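Local coordinates for Spermidine/putrescine ABC transporter, periplasmic binding protein (Treponema pallidum, PDB 2V84) that probably binds polyamines such as spermidine and putrescine as the lipoprotein receptor of an ABC transporter, at residues W148-R153 against F221-G226; D155-M160 against K201-K206. All blocks are in the same frame, centred on the assembly; numbering follows the deposited sequence.

In the fold
Both contacts lie in the same lobe of this solute-binding protein, their centres about 8 Å apart, and both reach one mixed sheet. Along the chain the order is 148-153, 155-160, 201-206, 221-226, so contact 2 falls between the two segments of contact 1. In the sheet, strand 160-162 runs parallel to both 204-207 and 223-226. Contact 1 packs a short 3-10 turn against strand 223-226, and contact 2 joins the start of strand 160-162 to that of 204-207. Two probable hydrogen bonds tie them together, Val222 N to Arg159 O and Asn203 ND2 to Phe151 O. Strand 160-162 is followed by the predicted spermidine site, Asp165 to Glu168.

Contact 1. Residues W148-R153 against F221-G226; sequences WSIFSR and FVVAHG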
ATOM      1  N   TRP A 148     -12.771   7.454  10.929  1.00 24.50           N
ATOM      2  CA  TRP A 148     -11.705   6.964  11.826  1.00 25.00           C
ATOM      3  C   TRP A 148     -12.098   7.005  13.301  1.00 23.92           C
ATOM      4  O   TRP A 148     -11.512   6.309  14.120  1.00 24.54           O
ATOM      5  CB  TRP A 148     -10.414   7.781  11.625  1.00 24.80           C
ATOM      6  CG  TRP A 148      -9.850   7.594  10.235  1.00 26.27           C
ATOM      7  CD1 TRP A 148      -9.902   8.486   9.211  1.00 26.83           C
ATOM      8  CD2 TRP A 148      -9.203   6.417   9.712  1.00 25.56           C
ATOM      9  NE1 TRP A 148      -9.334   7.944   8.079  1.00 26.32           N
ATOM     10  CE2 TRP A 148      -8.891   6.680   8.357  1.00 26.09           C
ATOM     11  CE3 TRP A 148      -8.854   5.177  10.258  1.00 25.19           C
ATOM     12  CZ2 TRP A 148      -8.251   5.739   7.531  1.00 24.72           C
ATOM     13  CZ3 TRP A 148      -8.217   4.239   9.442  1.00 25.48           C
ATOM     14  CH2 TRP A 148      -7.908   4.535   8.092  1.00 26.54           C
ATOM     15  N   SER A 149     -13.023   7.894  13.654  1.00 23.33           N
ATOM     16  CA  SER A 149     -13.416   8.029  15.037  1.00 23.59           C
ATOM     17  C   SER A 149     -14.120   6.766  15.518  1.00 23.40           C
ATOM     18  O   SER A 149     -14.484   6.669  16.685  1.00 24.05           O
ATOM     19  CB  SER A 149     -14.290   9.257  15.227  1.00 23.20           C
ATOM     20  OG  SER A 149     -13.464  10.432  15.186  1.00 26.46           O
ATOM     21  N   ILE A 150     -14.305   5.794  14.627  1.00 23.72           N
ATOM     22  CA  ILE A 150     -14.901   4.510  15.038  1.00 23.55           C
ATOM     23  C   ILE A 150     -13.989   3.843  16.082  1.00 23.34           C
ATOM     24  O   ILE A 150     -14.426   3.075  16.936  1.00 23.66           O
ATOM     25  CB  ILE A 150     -15.141   3.567  13.823  1.00 23.19           C
ATOM     26  CG1 ILE A 150     -16.015   2.373  14.247  1.00 26.20           C
ATOM     27  CG2 ILE A 150     -13.802   3.122  13.168  1.00 24.69           C
ATOM     28  CD1 ILE A 150     -16.766   1.718  13.093  1.00 28.18           C
ATOM     29  N   PHE A 151     -12.702   4.174  16.034  1.00 24.24           N
ATOM     30  CA  PHE A 151     -11.769   3.604  16.997  1.00 24.92           C
ATOM     31  C   PHE A 151     -11.834   4.213  18.403  1.00 26.33           C
ATOM     32  O   PHE A 151     -11.223   3.698  19.334  1.00 26.17           O
ATOM     33  CB  PHE A 151     -10.346   3.589  16.404  1.00 24.38           C
ATOM     34  CG  PHE A 151     -10.224   2.685  15.212  1.00 24.60           C
ATOM     35  CD1 PHE A 151     -10.259   1.302  15.382  1.00 24.71           C
ATOM     36  CD2 PHE A 151     -10.083   3.212  13.914  1.00 25.09           C
ATOM     37  CE1 PHE A 151     -10.158   0.440  14.294  1.00 25.85           C
ATOM     38  CE2 PHE A 151      -9.979   2.375  12.818  1.00 23.75           C
ATOM     39  CZ  PHE A 151     -10.029   0.976  13.006  1.00 25.79           C
ATOM     40  N   SER A 152     -12.617   5.278  18.565  1.00 27.69           N
ATOM     41  CA  SER A 152     -12.830   5.850  19.885  1.00 29.37           C
ATOM     42  C   SER A 152     -14.100   5.295  20.562  1.00 30.13           C
ATOM     43  O   SER A 152     -14.469   5.746  21.649  1.00 30.25           O
ATOM     44  CB  SER A 152     -12.868   7.372  19.789  1.00 29.14           C
ATOM     45  OG  SER A 152     -14.114   7.750  19.261  1.00 31.53           O
ATOM     46  N   ARG A 153     -14.745   4.313  19.926  1.00 30.22           N
ATOM     47  CA  ARG A 153     -15.968   3.706  20.468  1.00 31.33           C
ATOM     48  C   ARG A 153     -15.681   2.774  21.629  1.00 31.52           C
ATOM     49  O   ARG A 153     -15.197   1.674  21.430  1.00 31.56           O
ATOM     50  CB  ARG A 153     -16.725   2.945  19.385  1.00 31.28           C
ATOM     51  CG  ARG A 153     -17.395   3.896  18.443  1.00 32.92           C
ATOM     52  CD  ARG A 153     -18.383   3.245  17.550  1.00 34.69           C
ATOM     53  NE  ARG A 153     -19.438   2.467  18.214  1.00 34.93           N
ATOM     54  CZ  ARG A 153     -20.440   1.945  17.524  1.00 34.37           C
ATOM     55  NH1 ARG A 153     -20.509   2.183  16.221  1.00 34.68           N
ATOM     56  NH2 ARG A 153     -21.379   1.223  18.104  1.00 34.51           N
ATOM     57  N   PHE A 221     -12.113  -9.550  16.294  1.00 28.06           N
ATOM     58  CA  PHE A 221     -12.166  -8.109  16.063  1.00 27.21           C
ATOM     59  C   PHE A 221     -13.420  -7.832  15.263  1.00 26.66           C
ATOM     60  O   PHE A 221     -13.672  -8.520  14.273  1.00 27.41           O
ATOM     61  CB  PHE A 221     -10.971  -7.575  15.258  1.00 27.74           C
ATOM     62  CG  PHE A 221      -9.606  -7.905  15.831  1.00 29.00           C
ATOM     63  CD1 PHE A 221      -9.434  -8.279  17.164  1.00 31.72           C
ATOM     64  CD2 PHE A 221      -8.479  -7.779  15.025  1.00 30.35           C
ATOM     65  CE1 PHE A 221      -8.149  -8.558  17.665  1.00 31.55           C
ATOM     66  CE2 PHE A 221      -7.208  -8.050  15.510  1.00 30.79           C
ATOM     67  CZ  PHE A 221      -7.037  -8.443  16.832  1.00 30.47           C
ATOM     68  N   VAL A 222     -14.202  -6.833  15.663  1.00 25.40           N
ATOM     69  CA  VAL A 222     -15.432  -6.531  14.916  1.00 25.20           C
ATOM     70  C   VAL A 222     -15.282  -5.278  14.054  1.00 24.47           C
ATOM     71  O   VAL A 222     -16.100  -5.007  13.170  1.00 24.68           O
ATOM     72  CB  VAL A 222     -16.712  -6.474  15.819  1.00 25.48           C
ATOM     73  CG1 VAL A 222     -16.998  -7.837  16.454  1.00 25.45           C
ATOM     74  CG2 VAL A 222     -16.602  -5.372  16.886  1.00 25.68           C
ATOM     75  N   VAL A 223     -14.207  -4.535  14.305  1.00 24.81           N
ATOM     76  CA  VAL A 223     -13.810  -3.410  13.476  1.00 23.29           C
ATOM     77  C   VAL A 223     -12.294  -3.498  13.408  1.00 23.93           C
ATOM     78  O   VAL A 223     -11.630  -3.633  14.427  1.00 23.29           O
ATOM     79  CB  VAL A 223     -14.174  -2.051  14.091  1.00 23.41           C
ATOM     80  CG1 VAL A 223     -13.674  -0.932  13.187  1.00 21.47           C
ATOM     81  CG2 VAL A 223     -15.671  -1.901  14.290  1.00 21.18           C
ATOM     82  N   ALA A 224     -11.741  -3.434  12.204  1.00 23.86           N
ATOM     83  CA  ALA A 224     -10.280  -3.438  12.094  1.00 23.18           C
ATOM     84  C   ALA A 224      -9.786  -2.568  10.972  1.00 23.85           C
ATOM     85  O   ALA A 224     -10.412  -2.463   9.934  1.00 24.20           O
ATOM     86  CB  ALA A 224      -9.743  -4.876  11.935  1.00 23.16           C
ATOM     87  N   HIS A 225      -8.631  -1.944  11.207  1.00 24.50           N
ATOM     88  CA  HIS A 225      -7.914  -1.162  10.206  1.00 24.90           C
ATOM     89  C   HIS A 225      -7.083  -2.124   9.333  1.00 25.47           C
ATOM     90  O   HIS A 225      -6.408  -3.014   9.866  1.00 24.38           O
ATOM     91  CB  HIS A 225      -6.992  -0.230  10.993  1.00 24.19           C
ATOM     92  CG  HIS A 225      -6.234   0.762  10.173  1.00 23.81           C
ATOM     93  ND1 HIS A 225      -5.075   1.333  10.638  1.00 24.01           N
ATOM     94  CD2 HIS A 225      -6.457   1.299   8.950  1.00 21.26           C
ATOM     95  CE1 HIS A 225      -4.615   2.192   9.744  1.00 22.99           C
ATOM     96  NE2 HIS A 225      -5.435   2.190   8.706  1.00 22.43           N
ATOM     97  N   GLY A 226      -7.139  -1.976   8.009  1.00 25.11           N
ATOM     98  CA  GLY A 226      -6.343  -2.864   7.160  1.00 25.65           C
ATOM     99  C   GLY A 226      -6.676  -2.824   5.686  1.00 26.36           C
ATOM    100  O   GLY A 226      -7.388  -1.944   5.236  1.00 25.89           O
TER
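A 3-10 turn, 148-152, packs on strand 223-226 of the mixed sheet, with Trp148, Ile150 and Phe151 meeting Val223 and His225. Trp148 and His225 form an offset edge-to-face pair. The six-membered ring of the indole turns its edge to one face of the imidazole, with planes at 85° and centroids 5.0 Å apart. Trp148 CZ3 lies 3.5 Å from His225 CD2, and CH2 is close to NE2. His225 CG stands anti to its own backbone N (chi1 -175°), which carries the ring out from the strand to the indole. Outside the contact, His225 ND1 is hydrogen-bonded to Met163 N and Trp148 NE1 to Ser253 OG, so both rings are also fixed by polar bonds. Phe151 brings its ring edge to the strand backbone. Its CZ is 3.7 Å from His225 N and 3.8 Å from His225 CB. Phe151 CE1 also touches Val223 CG1 at 3.9 Å. Ile150 and Val223 meet tip to tip, Ile150 CD1 to Val223 CG2 at 4.0 Å. Ile150 CG2 lies over one face of the Phe151 ring, toward its rim. The 3-10 segment thus covers part of the mixed sheet in this solute-binding fold, with His225 beside Glu168 of the predicted spermidine site.

Contact 2. Residues D155-M160 against K201-K206; sequences DLAYRM and KPNLVK
The Tyr158 ring carries Ala157 CB over one face, offset toward the rim, and has Leu204 O at its edge. Its CE1 also approaches Pro202 O at 3.5 Å, from an oblique direction. Tyr158 CG is roughly anti to the carbonyl carbon (chi1 -38°), which takes the ring toward the carbonyls of Pro202 and Leu204. The Arg159 guanidinium has Asp155 O at its edge, in plane, through a weak bond from NH2.

Two backbone hydrogen bonds join the segments. Tyr158 N donates to Asn203 O at 2.8 Å, from well above the carbonyl plane. Val205 N donates to Met160 O at 2.9 Å, nearly in line with the C=O bond. Each acceptor also receives a CA-H...O contact: Ala157 CA to Asn203 O at 3.4 Å, and Leu204 CA to Met160 O at 3.5 Å. Leu156 to Arg159 form a type II turn, closed by Arg159 N to Leu156 O.

Met160 and Asn203 lie side by side, pointing the same way. The Met160 chain bends at its last torsion (chi3 -71°), and CE rests 3.6 Å from Asn203 CB. Asn203 OD1 touches Ala157 CB, while ND2 is hydrogen-bonded to Phe151 O of contact 1. Val205 CG2 packs on the Tyr158 carbonyl, 3.3 Å from its O.

The segment 201-206 follows helix 186-200 and enters strand 204-207. The turn leads into strand 160-162, where Met160 also packs on Val223 of strand 223-226. Lys201 NZ forms a salt bridge to the terminal carboxylate of Arg343, just beyond helix 330-342.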
ATOM      1  N   ASP A 155     -17.793   1.162  23.498  1.00 33.58           N
ATOM      2  CA  ASP A 155     -18.666  -0.013  23.396  1.00 34.46           C
ATOM      3  C   ASP A 155     -18.105  -1.166  22.552  1.00 34.57           C
ATOM      4  O   ASP A 155     -18.608  -2.298  22.617  1.00 34.86           O
ATOM      5  CB  ASP A 155     -20.085   0.379  22.950  1.00 34.32           C
ATOM      6  CG  ASP A 155     -20.159   0.886  21.509  1.00 34.58           C
ATOM      7  OD1 ASP A 155     -19.318   1.697  21.073  1.00 32.70           O
ATOM      8  OD2 ASP A 155     -21.109   0.488  20.803  1.00 33.72           O
ATOM      9  N   LEU A 156     -17.048  -0.877  21.793  1.00 34.06           N
ATOM     10  CA  LEU A 156     -16.326  -1.876  20.998  1.00 33.70           C
ATOM     11  C   LEU A 156     -14.919  -2.139  21.537  1.00 33.34           C
ATOM     12  O   LEU A 156     -14.114  -2.813  20.892  1.00 32.74           O
ATOM     13  CB  LEU A 156     -16.272  -1.436  19.524  1.00 33.50           C
ATOM     14  CG  LEU A 156     -17.607  -1.054  18.858  1.00 33.72           C
ATOM     15  CD1 LEU A 156     -17.360  -0.406  17.513  1.00 34.87           C
ATOM     16  CD2 LEU A 156     -18.499  -2.274  18.704  1.00 36.54           C
ATOM     17  N   ALA A 157     -14.628  -1.620  22.731  1.00 33.50           N
ATOM     18  CA  ALA A 157     -13.298  -1.752  23.319  1.00 33.39           C
ATOM     19  C   ALA A 157     -12.858  -3.208  23.426  1.00 33.70           C
ATOM     20  O   ALA A 157     -13.653  -4.091  23.798  1.00 33.13           O
ATOM     21  CB  ALA A 157     -13.232  -1.065  24.672  1.00 34.07           C
ATOM     22  N   TYR A 158     -11.593  -3.446  23.074  1.00 33.86           N
ATOM     23  CA  TYR A 158     -10.969  -4.779  23.042  1.00 34.71           C
ATOM     24  C   TYR A 158     -11.621  -5.711  22.023  1.00 33.46           C
ATOM     25  O   TYR A 158     -11.604  -6.934  22.169  1.00 32.91           O
ATOM     26  CB  TYR A 158     -10.921  -5.412  24.447  1.00 36.93           C
ATOM     27  CG  TYR A 158     -10.614  -4.401  25.543  1.00 40.29           C
ATOM     28  CD1 TYR A 158      -9.409  -3.673  25.545  1.00 42.15           C
ATOM     29  CD2 TYR A 158     -11.544  -4.150  26.563  1.00 41.96           C
ATOM     30  CE1 TYR A 158      -9.138  -2.735  26.545  1.00 43.26           C
ATOM     31  CE2 TYR A 158     -11.284  -3.215  27.568  1.00 42.17           C
ATOM     32  CZ  TYR A 158     -10.085  -2.519  27.557  1.00 42.36           C
ATOM     33  OH  TYR A 158      -9.845  -1.599  28.562  1.00 42.98           O
ATOM     34  N   ARG A 159     -12.216  -5.123  20.992  1.00 31.81           N
ATOM     35  CA  ARG A 159     -12.723  -5.885  19.861  1.00 31.15           C
ATOM     36  C   ARG A 159     -12.345  -5.179  18.573  1.00 29.50           C
ATOM     37  O   ARG A 159     -12.970  -5.375  17.551  1.00 29.34           O
ATOM     38  CB  ARG A 159     -14.247  -6.095  19.958  1.00 30.86           C
ATOM     39  CG  ARG A 159     -14.677  -6.908  21.170  1.00 32.18           C
ATOM     40  CD  ARG A 159     -16.124  -7.395  21.039  1.00 33.49           C
ATOM     41  NE  ARG A 159     -17.078  -6.299  21.152  1.00 38.30           N
ATOM     42  CZ  ARG A 159     -18.316  -6.317  20.654  1.00 40.99           C
ATOM     43  NH1 ARG A 159     -18.761  -7.373  19.980  1.00 40.26           N
ATOM     44  NH2 ARG A 159     -19.104  -5.258  20.819  1.00 43.18           N
ATOM     45  N   MET A 160     -11.304  -4.349  18.647  1.00 27.83           N
ATOM     46  CA  MET A 160     -10.802  -3.600  17.496  1.00 26.80           C
ATOM     47  C   MET A 160      -9.289  -3.684  17.421  1.00 25.76           C
ATOM     48  O   MET A 160      -8.622  -3.911  18.434  1.00 25.67           O
ATOM     49  CB  MET A 160     -11.232  -2.132  17.608  1.00 26.41           C
ATOM     50  CG  MET A 160     -12.763  -1.964  17.658  1.00 25.71           C
ATOM     51  SD  MET A 160     -13.286  -0.244  17.441  1.00 28.39           S
ATOM     52  CE  MET A 160     -12.752   0.471  18.997  1.00 26.95           C
ATOM     53  N   LYS A 201      -6.091   4.067  21.010  1.00 27.18           N
ATOM     54  CA  LYS A 201      -5.344   2.970  21.635  1.00 28.37           C
ATOM     55  C   LYS A 201      -6.042   2.266  22.822  1.00 29.44           C
ATOM     56  O   LYS A 201      -5.975   1.021  22.913  1.00 29.50           O
ATOM     57  CB  LYS A 201      -3.930   3.456  22.023  1.00 28.22           C
ATOM     58  CG  LYS A 201      -3.065   2.445  22.779  1.00 28.42           C
ATOM     59  CD  LYS A 201      -1.673   3.052  23.047  1.00 28.13           C
ATOM     60  CE  LYS A 201      -0.857   2.215  24.040  1.00 28.93           C
ATOM     61  NZ  LYS A 201       0.485   2.827  24.289  1.00 31.01           N
ATOM     62  N   PRO A 202      -6.717   3.028  23.725  1.00 29.98           N
ATOM     63  CA  PRO A 202      -7.370   2.378  24.868  1.00 30.22           C
ATOM     64  C   PRO A 202      -8.464   1.373  24.491  1.00 29.80           C
ATOM     65  O   PRO A 202      -8.833   0.535  25.311  1.00 30.23           O
ATOM     66  CB  PRO A 202      -8.013   3.555  25.617  1.00 30.01           C
ATOM     67  CG  PRO A 202      -7.249   4.711  25.226  1.00 30.52           C
ATOM     68  CD  PRO A 202      -6.908   4.488  23.792  1.00 30.27           C
ATOM     69  N   ASN A 203      -8.983   1.476  23.273  1.00 29.91           N
ATOM     70  CA  ASN A 203     -10.056   0.592  22.805  1.00 28.65           C
ATOM     71  C   ASN A 203      -9.571  -0.573  21.970  1.00 28.56           C
ATOM     72  O   ASN A 203     -10.365  -1.415  21.558  1.00 27.39           O
ATOM     73  CB  ASN A 203     -11.084   1.387  22.012  1.00 29.02           C
ATOM     74  CG  ASN A 203     -11.705   2.480  22.827  1.00 28.74           C
ATOM     75  OD1 ASN A 203     -12.104   2.264  23.963  1.00 28.17           O
ATOM     76  ND2 ASN A 203     -11.769   3.665  22.266  1.00 29.90           N
ATOM     77  N   LEU A 204      -8.260  -0.607  21.723  1.00 28.74           N
ATOM     78  CA  LEU A 204      -7.644  -1.606  20.840  1.00 29.64           C
ATOM     79  C   LEU A 204      -7.116  -2.816  21.594  1.00 30.41           C
ATOM     80  O   LEU A 204      -6.468  -2.661  22.628  1.00 31.57           O
ATOM     81  CB  LEU A 204      -6.457  -0.979  20.080  1.00 29.00           C
ATOM     82  CG  LEU A 204      -6.706   0.276  19.243  1.00 27.15           C
ATOM     83  CD1 LEU A 204      -5.415   0.683  18.540  1.00 27.01           C
ATOM     84  CD2 LEU A 204      -7.821   0.105  18.218  1.00 27.98           C
ATOM     85  N   VAL A 205      -7.328  -4.008  21.034  1.00 30.92           N
ATOM     86  CA  VAL A 205      -6.612  -5.216  21.495  1.00 31.40           C
ATOM     87  C   VAL A 205      -5.113  -5.028  21.300  1.00 30.98           C
ATOM     88  O   VAL A 205      -4.310  -5.327  22.187  1.00 31.00           O
ATOM     89  CB  VAL A 205      -7.091  -6.507  20.746  1.00 31.48           C
ATOM     90  CG1 VAL A 205      -6.226  -7.715  21.097  1.00 31.82           C
ATOM     91  CG2 VAL A 205      -8.557  -6.791  21.040  1.00 31.43           C
ATOM     92  N   LYS A 206      -4.734  -4.524  20.127  1.00 30.53           N
ATOM     93  CA  LYS A 206      -3.353  -4.290  19.803  1.00 30.21           C
ATOM     94  C   LYS A 206      -3.274  -3.592  18.465  1.00 29.49           C
ATOM     95  O   LYS A 206      -4.301  -3.360  17.809  1.00 28.82           O
ATOM     96  CB  LYS A 206      -2.569  -5.612  19.748  1.00 31.01           C
ATOM     97  CG  LYS A 206      -3.075  -6.604  18.709  1.00 34.02           C
ATOM     98  CD  LYS A 206      -2.420  -7.959  18.908  1.00 38.29           C
ATOM     99  CE  LYS A 206      -2.615  -8.833  17.696  1.00 40.59           C
ATOM    100  NZ  LYS A 206      -2.526 -10.285  18.071  1.00 44.94           N
TER